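Local coordinates for protein LbaCas13a H328A (C2c2) (Lachnospiraceae bacterium NK4A179, PDB 5WLH) that binds pre-crRNA as its guide and, as a Cas13a (C2c2) CRISPR enzyme, probably cleaves RNA with HEPN nuclease domains, at residues N39-Y44 with K794-V799; L529-G534 with A545-L550; T558-I563 with K586-F591. One frame throughout, in Å; residues are numbered along the deposited sequence.

Overall arrangement
Contact 1 joins two parts of the chain about 750 residues apart. It ties the loop after strand 33-39 to the end of helix 786-799, near the surface. Contacts 2 and 3 are local and follow each other between those ends. Their centres lie about 15 Å apart, and about 59 and 57 Å from that of contact 1. They touch: Lys533 pairs with Asp590, and Ile549 packs on Val589. Contact 2 thus packs against the start of helix 588-602, part of contact 3. Arg603 follows that helix and opens a sequence that fits the R-X4-H motif of HEPN nucleases, so these two contacts probably belong to a HEPN domain. Contact 1 lies nearer the bound RNA.

Contact 1: residues N39-Y44 with K794-V799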
# COMPACT_ATOMS: atom_id res chain seq x y z
N ASN A 39 -24.05 11.94 4.15
CA ASN A 39 -23.41 12.38 5.38
C ASN A 39 -23.02 11.17 6.21
O ASN A 39 -23.76 10.19 6.31
CB ASN A 39 -24.36 13.29 6.15
CG ASN A 39 -24.99 14.35 5.25
OD1 ASN A 39 -24.31 15.28 4.81
ND2 ASN A 39 -26.29 14.19 4.95
N ASP A 40 -21.83 11.24 6.81
CA ASP A 40 -21.28 10.09 7.50
C ASP A 40 -20.55 10.55 8.76
O ASP A 40 -19.71 11.46 8.67
CB ASP A 40 -20.34 9.33 6.58
CG ASP A 40 -19.89 8.01 7.18
OD1 ASP A 40 -20.76 7.21 7.57
OD2 ASP A 40 -18.66 7.78 7.26
N PRO A 41 -20.82 9.96 9.93
CA PRO A 41 -21.84 8.94 10.17
C PRO A 41 -23.24 9.56 10.29
O PRO A 41 -23.41 10.68 10.77
CB PRO A 41 -21.41 8.33 11.51
CG PRO A 41 -20.75 9.46 12.22
CD PRO A 41 -20.11 10.33 11.17
N SER A 42 -24.24 8.81 9.83
CA SER A 42 -25.62 9.26 9.93
C SER A 42 -26.50 8.04 10.08
O SER A 42 -26.03 6.90 10.05
CB SER A 42 -26.02 10.08 8.71
OG SER A 42 -27.24 10.75 8.93
N ARG A 43 -27.79 8.28 10.29
CA ARG A 43 -28.77 7.21 10.38
C ARG A 43 -29.47 7.07 9.03
O ARG A 43 -29.54 8.02 8.25
CB ARG A 43 -29.79 7.49 11.49
CG ARG A 43 -29.54 6.69 12.77
CD ARG A 43 -30.19 7.32 14.01
NE ARG A 43 -29.61 8.61 14.37
CZ ARG A 43 -29.96 9.32 15.44
NH1 ARG A 43 -30.90 8.87 16.26
NH2 ARG A 43 -29.38 10.49 15.68
N TYR A 44 -29.94 5.86 8.74
CA TYR A 44 -30.75 5.66 7.55
C TYR A 44 -31.96 6.60 7.59
O TYR A 44 -32.65 6.69 8.61
CB TYR A 44 -31.22 4.21 7.48
CG TYR A 44 -32.19 3.89 6.39
CD1 TYR A 44 -31.87 4.11 5.06
CD2 TYR A 44 -33.42 3.30 6.69
CE1 TYR A 44 -32.76 3.79 4.05
CE2 TYR A 44 -34.31 2.97 5.69
CZ TYR A 44 -33.98 3.21 4.38
OH TYR A 44 -34.86 2.89 3.38
N LYS A 794 -20.10 13.52 19.98
CA LYS A 794 -21.52 13.50 20.33
C LYS A 794 -22.37 13.06 19.14
O LYS A 794 -23.34 12.31 19.30
CB LYS A 794 -21.98 14.87 20.86
CG LYS A 794 -21.60 15.21 22.33
CD LYS A 794 -22.49 14.50 23.38
CE LYS A 794 -22.13 13.03 23.63
NZ LYS A 794 -23.20 12.24 24.31
N ASN A 795 -22.01 13.51 17.94
CA ASN A 795 -22.70 13.03 16.74
C ASN A 795 -22.57 11.52 16.62
O ASN A 795 -23.56 10.82 16.36
CB ASN A 795 -22.14 13.73 15.51
CG ASN A 795 -22.88 13.35 14.24
OD1 ASN A 795 -22.29 13.21 13.17
ND2 ASN A 795 -24.20 13.17 14.36
N ILE A 796 -21.36 10.99 16.83
CA ILE A 796 -21.13 9.56 16.68
C ILE A 796 -22.01 8.76 17.64
O ILE A 796 -22.71 7.82 17.23
CB ILE A 796 -19.64 9.23 16.88
CG1 ILE A 796 -18.84 9.68 15.65
CG2 ILE A 796 -19.44 7.75 17.14
CD1 ILE A 796 -17.35 9.76 15.89
N VAL A 797 -22.00 9.13 18.92
CA VAL A 797 -22.80 8.38 19.89
C VAL A 797 -24.29 8.64 19.68
O VAL A 797 -25.13 7.78 19.98
CB VAL A 797 -22.37 8.72 21.33
CG1 VAL A 797 -20.93 8.28 21.55
CG2 VAL A 797 -22.53 10.21 21.59
N GLN A 798 -24.65 9.83 19.17
CA GLN A 798 -26.03 10.08 18.78
C GLN A 798 -26.48 9.09 17.72
O GLN A 798 -27.57 8.50 17.82
CB GLN A 798 -26.18 11.52 18.27
CG GLN A 798 -26.89 12.48 19.23
CD GLN A 798 -26.49 13.93 19.01
OE1 GLN A 798 -26.33 14.39 17.88
NE2 GLN A 798 -26.32 14.67 20.11
N VAL A 799 -25.65 8.86 16.70
CA VAL A 799 -26.04 7.99 15.60
C VAL A 799 -26.21 6.56 16.08
O VAL A 799 -27.12 5.84 15.65
CB VAL A 799 -25.01 8.10 14.45
CG1 VAL A 799 -25.30 7.09 13.36
CG2 VAL A 799 -25.02 9.51 13.89
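Pro41 and Val799 carry about half of this surface contact; Arg43 covers much of the rest. The apolar part is small. CG of Pro41 rests 3.9 Å from CG1 of Ile796, and its CB meets CG1 of Val799 more loosely. The peptide bond before Pro41 is cis, and its ring faces the helix.

Methyl groups also meet backbone oxygens. A chi1 of 174° swings CG1 of Val799 away from its backbone N and places it 3.4 Å from Ser42 O. Its other methyl, CG2, approaches Pro41 O at 3.7 Å. The two branches thus lie along the loop backbone.

The polar groups come near without bonding. OD1 of Asn795 stands 3.7 Å from Pro41 O, but both are acceptors. The Arg43 chain bends at chi3 (-66°) and lays its guanidinium on the last turn of the helix. Gln798 O sits 3.3 Å above the guanidinium plane, toward the rim, where NH2 cannot aim an N-H at it. The positive charge may still be favoured beside the carbonyls at this C-terminal helix end. CD of Arg43 passes 3.8 Å from Val799 O.

Behind the loop, helix 915-941 holds Asp40 through Arg937 and the backbone N of Ser42 through Glu941. The loop thus lies between helices 786-799 and 915-941. Ile796 also packs on helix 805-813.

Contact 2: residues L529-G534 with A545-L550; sequences LLKPKG and ASNNIL
Lys531 and Asn548 form a single beta bridge, with CA atoms 4.7 Å apart. Lys531 N donates to Asn547 O at 2.8 Å in a nearly straight bond (169°). Ile549 N returns a 2.8 Å bond to Lys531 O. The third direct bond uses a side chain: ND2 of Asn548 gives a hydrogen to Lys533 O at 2.8 Å. That oxygen lies in the amide plane of Asn548, but the donor stands well above the carbonyl plane of Lys533.

Apolar groups fill in around the bridge. CD1 of Leu530 meets CD1 of Ile549 at 4.1 Å, the two chains crossing at about a right angle. CB of Lys533 rests 3.8 Å from CD1 of Leu550. CG of Lys531 lies against the Asn547 amide.

Further out, each amide is held in place. OD1 of Asn548 accepts from Leu550 N at 2.8 Å, an Asx turn, while ND2 also bonds Thr535 O. The trans first torsion of Asn548 (chi1 -175°) carries the amide back to the 529-534 backbone. A type I turn from Ala545 to Asn548 sets the approach. One water links Asn547 ND2 to Leu529 O, which also accepts from NZ of Lys531, the donor standing above the carbonyl plane. The ammonium of Lys533 pairs with Asp590 in a salt bridge and bonds Gly585 O.

Replacing Asn548 by alanine removes the amide, and would probably leave Lys533 O and Thr535 O without this donor and Leu550 N without its turn acceptor, freeing the start of the 3-10 segment to shift.

The buried Asn548 amide is thus used at both ends, and a loop with little regular structure is fixed largely by backbone carbonyls and N-H groups.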
# COMPACT_ATOMS: atom_id res chain seq x y z
N LEU A 529 6.73 -27.16 -3.28
CA LEU A 529 6.46 -28.09 -4.36
C LEU A 529 7.27 -29.37 -4.26
O LEU A 529 7.14 -30.24 -5.13
CB LEU A 529 6.70 -27.40 -5.71
CG LEU A 529 5.72 -26.24 -5.95
CD1 LEU A 529 5.86 -25.72 -7.35
CD2 LEU A 529 4.26 -26.68 -5.63
N LEU A 530 8.08 -29.52 -3.22
CA LEU A 530 8.77 -30.80 -3.02
C LEU A 530 7.74 -31.89 -2.76
O LEU A 530 6.67 -31.65 -2.21
CB LEU A 530 9.77 -30.72 -1.86
CG LEU A 530 10.94 -29.73 -2.01
CD1 LEU A 530 11.94 -29.90 -0.88
CD2 LEU A 530 11.63 -29.83 -3.38
N LYS A 531 8.08 -33.11 -3.18
CA LYS A 531 7.15 -34.22 -3.18
C LYS A 531 7.44 -35.18 -2.03
O LYS A 531 8.57 -35.24 -1.53
CB LYS A 531 7.22 -34.96 -4.52
CG LYS A 531 6.71 -34.12 -5.69
CD LYS A 531 5.20 -33.96 -5.66
CE LYS A 531 4.72 -32.84 -6.58
NZ LYS A 531 4.73 -31.49 -5.91
N PRO A 532 6.44 -35.94 -1.57
CA PRO A 532 6.63 -36.78 -0.39
C PRO A 532 7.66 -37.88 -0.62
O PRO A 532 8.03 -38.20 -1.76
CB PRO A 532 5.24 -37.39 -0.15
CG PRO A 532 4.30 -36.52 -0.91
CD PRO A 532 5.06 -36.02 -2.09
N LYS A 533 8.11 -38.47 0.49
CA LYS A 533 9.29 -39.33 0.49
C LYS A 533 9.16 -40.55 -0.41
O LYS A 533 10.18 -41.11 -0.83
CB LYS A 533 9.61 -39.78 1.91
CG LYS A 533 8.57 -40.74 2.50
CD LYS A 533 8.87 -41.01 3.95
CE LYS A 533 7.98 -42.11 4.52
NZ LYS A 533 8.26 -42.33 5.97
N GLY A 534 7.94 -41.00 -0.71
CA GLY A 534 7.75 -42.16 -1.55
C GLY A 534 7.63 -41.87 -3.03
O GLY A 534 7.28 -42.78 -3.79
N ALA A 545 12.01 -39.49 -7.44
CA ALA A 545 11.86 -38.34 -8.33
C ALA A 545 12.85 -37.25 -7.93
O ALA A 545 13.28 -37.17 -6.78
CB ALA A 545 10.42 -37.81 -8.27
N SER A 546 13.23 -36.43 -8.91
CA SER A 546 14.23 -35.40 -8.64
C SER A 546 13.74 -34.42 -7.59
O SER A 546 14.55 -33.83 -6.86
CB SER A 546 14.62 -34.66 -9.92
OG SER A 546 13.48 -34.13 -10.59
N ASN A 547 12.42 -34.24 -7.47
CA ASN A 547 11.84 -33.33 -6.49
C ASN A 547 11.37 -34.03 -5.22
O ASN A 547 10.60 -33.46 -4.44
CB ASN A 547 10.70 -32.52 -7.13
CG ASN A 547 9.64 -33.39 -7.78
OD1 ASN A 547 9.67 -34.62 -7.70
ND2 ASN A 547 8.68 -32.73 -8.44
N ASN A 548 11.81 -35.27 -5.01
CA ASN A 548 11.48 -35.99 -3.78
C ASN A 548 12.15 -35.29 -2.60
O ASN A 548 13.34 -34.95 -2.67
CB ASN A 548 11.93 -37.45 -3.91
CG ASN A 548 11.51 -38.31 -2.73
OD1 ASN A 548 11.79 -37.97 -1.57
ND2 ASN A 548 10.87 -39.44 -3.01
N ILE A 549 11.39 -35.08 -1.53
CA ILE A 549 11.88 -34.29 -0.40
C ILE A 549 13.15 -34.90 0.19
O ILE A 549 14.03 -34.18 0.67
CB ILE A 549 10.78 -34.13 0.68
CG1 ILE A 549 11.24 -33.16 1.77
CG2 ILE A 549 10.39 -35.47 1.29
CD1 ILE A 549 10.21 -32.13 2.12
N LEU A 550 13.30 -36.23 0.10
CA LEU A 550 14.50 -36.88 0.64
C LEU A 550 15.78 -36.33 0.02
O LEU A 550 16.82 -36.29 0.69
CB LEU A 550 14.43 -38.39 0.42
CG LEU A 550 13.29 -39.09 1.15
CD1 LEU A 550 13.10 -40.51 0.60
CD2 LEU A 550 13.54 -39.09 2.65
O HOH W 1 8.58 -30.01 -7.74

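Contact 3: residues T558-I563 with K586-F591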
# COMPACT_ATOMS: atom_id res chain seq x y z
N THR A 558 18.03 -35.13 12.81
CA THR A 558 17.59 -34.08 13.73
C THR A 558 16.34 -33.36 13.23
O THR A 558 15.98 -32.31 13.79
CB THR A 558 18.70 -33.07 13.99
OG1 THR A 558 19.11 -32.50 12.74
CG2 THR A 558 19.89 -33.75 14.67
N LEU A 559 15.68 -33.91 12.22
CA LEU A 559 14.58 -33.23 11.54
C LEU A 559 13.47 -32.85 12.51
O LEU A 559 13.01 -31.70 12.50
CB LEU A 559 14.04 -34.13 10.42
CG LEU A 559 12.88 -33.51 9.65
CD1 LEU A 559 13.26 -32.09 9.17
CD2 LEU A 559 12.47 -34.41 8.48
N ARG A 560 13.01 -33.79 13.34
CA ARG A 560 11.93 -33.46 14.27
C ARG A 560 12.34 -32.37 15.24
O ARG A 560 11.57 -31.44 15.50
CB ARG A 560 11.47 -34.69 15.05
CG ARG A 560 10.35 -34.37 16.02
CD ARG A 560 10.06 -35.53 16.95
NE ARG A 560 9.59 -36.67 16.18
CZ ARG A 560 9.20 -37.82 16.72
NH1 ARG A 560 9.23 -37.98 18.04
NH2 ARG A 560 8.78 -38.80 15.93
N ASP A 561 13.55 -32.46 15.80
CA ASP A 561 13.98 -31.43 16.73
C ASP A 561 14.17 -30.09 16.02
O ASP A 561 13.92 -29.04 16.62
CB ASP A 561 15.28 -31.86 17.44
CG ASP A 561 15.03 -32.87 18.56
OD1 ASP A 561 13.87 -33.31 18.74
OD2 ASP A 561 16.01 -33.24 19.25
N THR A 562 14.61 -30.11 14.76
CA THR A 562 14.72 -28.87 14.00
C THR A 562 13.35 -28.24 13.77
O THR A 562 13.17 -27.04 14.00
CB THR A 562 15.42 -29.14 12.67
OG1 THR A 562 16.68 -29.78 12.91
CG2 THR A 562 15.66 -27.83 11.91
N ILE A 563 12.37 -29.05 13.36
CA ILE A 563 11.01 -28.53 13.18
C ILE A 563 10.50 -27.92 14.48
O ILE A 563 9.89 -26.84 14.49
CB ILE A 563 10.07 -29.64 12.69
CG1 ILE A 563 10.44 -30.12 11.28
CG2 ILE A 563 8.63 -29.19 12.77
CD1 ILE A 563 9.76 -31.43 10.91
N LYS A 586 5.25 -43.99 8.72
CA LYS A 586 5.39 -42.54 8.77
C LYS A 586 6.42 -42.14 9.83
O LYS A 586 6.41 -42.66 10.94
CB LYS A 586 4.04 -41.89 9.08
CG LYS A 586 3.13 -41.81 7.87
CD LYS A 586 1.71 -41.49 8.28
CE LYS A 586 0.80 -41.45 7.07
NZ LYS A 586 -0.65 -41.37 7.45
N ASP A 587 7.29 -41.21 9.46
CA ASP A 587 8.37 -40.75 10.34
C ASP A 587 8.43 -39.22 10.30
O ASP A 587 7.47 -38.54 9.92
CB ASP A 587 9.70 -41.40 9.95
CG ASP A 587 10.15 -41.04 8.54
OD1 ASP A 587 9.59 -40.12 7.91
OD2 ASP A 587 11.09 -41.69 8.04
N ASP A 588 9.58 -38.67 10.68
CA ASP A 588 9.70 -37.22 10.77
C ASP A 588 9.72 -36.54 9.40
O ASP A 588 9.41 -35.35 9.31
CB ASP A 588 10.94 -36.85 11.58
CG ASP A 588 10.79 -37.22 13.05
OD1 ASP A 588 9.70 -36.99 13.61
OD2 ASP A 588 11.77 -37.73 13.64
N VAL A 589 10.04 -37.28 8.34
CA VAL A 589 9.92 -36.74 6.99
C VAL A 589 8.46 -36.51 6.63
O VAL A 589 8.11 -35.53 5.96
CB VAL A 589 10.62 -37.67 5.98
CG1 VAL A 589 10.43 -37.15 4.59
CG2 VAL A 589 12.11 -37.78 6.31
N ASP A 590 7.57 -37.41 7.06
CA ASP A 590 6.15 -37.18 6.84
C ASP A 590 5.63 -36.05 7.71
O ASP A 590 4.68 -35.35 7.33
CB ASP A 590 5.36 -38.47 7.10
CG ASP A 590 5.91 -39.65 6.32
OD1 ASP A 590 5.60 -39.76 5.11
OD2 ASP A 590 6.67 -40.44 6.91
N PHE A 591 6.23 -35.87 8.88
CA PHE A 591 5.93 -34.71 9.71
C PHE A 591 6.24 -33.42 8.96
O PHE A 591 5.38 -32.53 8.85
CB PHE A 591 6.74 -34.80 11.01
CG PHE A 591 6.39 -33.74 12.02
CD1 PHE A 591 5.18 -33.08 11.99
CD2 PHE A 591 7.29 -33.43 13.03
CE1 PHE A 591 4.87 -32.11 12.93
CE2 PHE A 591 6.99 -32.46 13.98
CZ PHE A 591 5.77 -31.80 13.92
O HOH W 2 13.94 -36.52 13.63
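Arg560 and Asp588 meet because their first torsions turn them to each other. CG of Arg560 is anti to its backbone N (chi1 180°), and the chain then bends at chi3 (-63°). CG of Asp588 stands beside its own backbone N. NE of Arg560 donates to Asp588 OD1 at 2.6 Å, on the syn side of the carboxylate. NH2 adds a weak bond of 3.1 Å to the same oxygen. OD1 lies at the guanidinium edge, but the two planes stand 88° apart, so the pair is not the flat two-oxygen kind. A water donates to Asp588 OD2 and accepts from Arg560 N.

Residues 559-563 make up most of the short helix 559-564; 588-591 begin helix 588-602. Asp587 N-caps the latter: its OD1 accepts from Val589 N and weakly from Asp590 N. Asp590 OD2 takes the N-H of Asp587, completing a capping box.

CD2 of Leu559 lies 3.3 Å from the carbonyl O of Asp588 and meets CG2 of Val589 at 4.0 Å. Ile563 slides past Phe591, with CD1 coming obliquely to ring atom CD2 at 3.8 Å. CG of Arg560 meets the ring edge. Thr517 of helix 486-517 touches both Leu559 and Ile563.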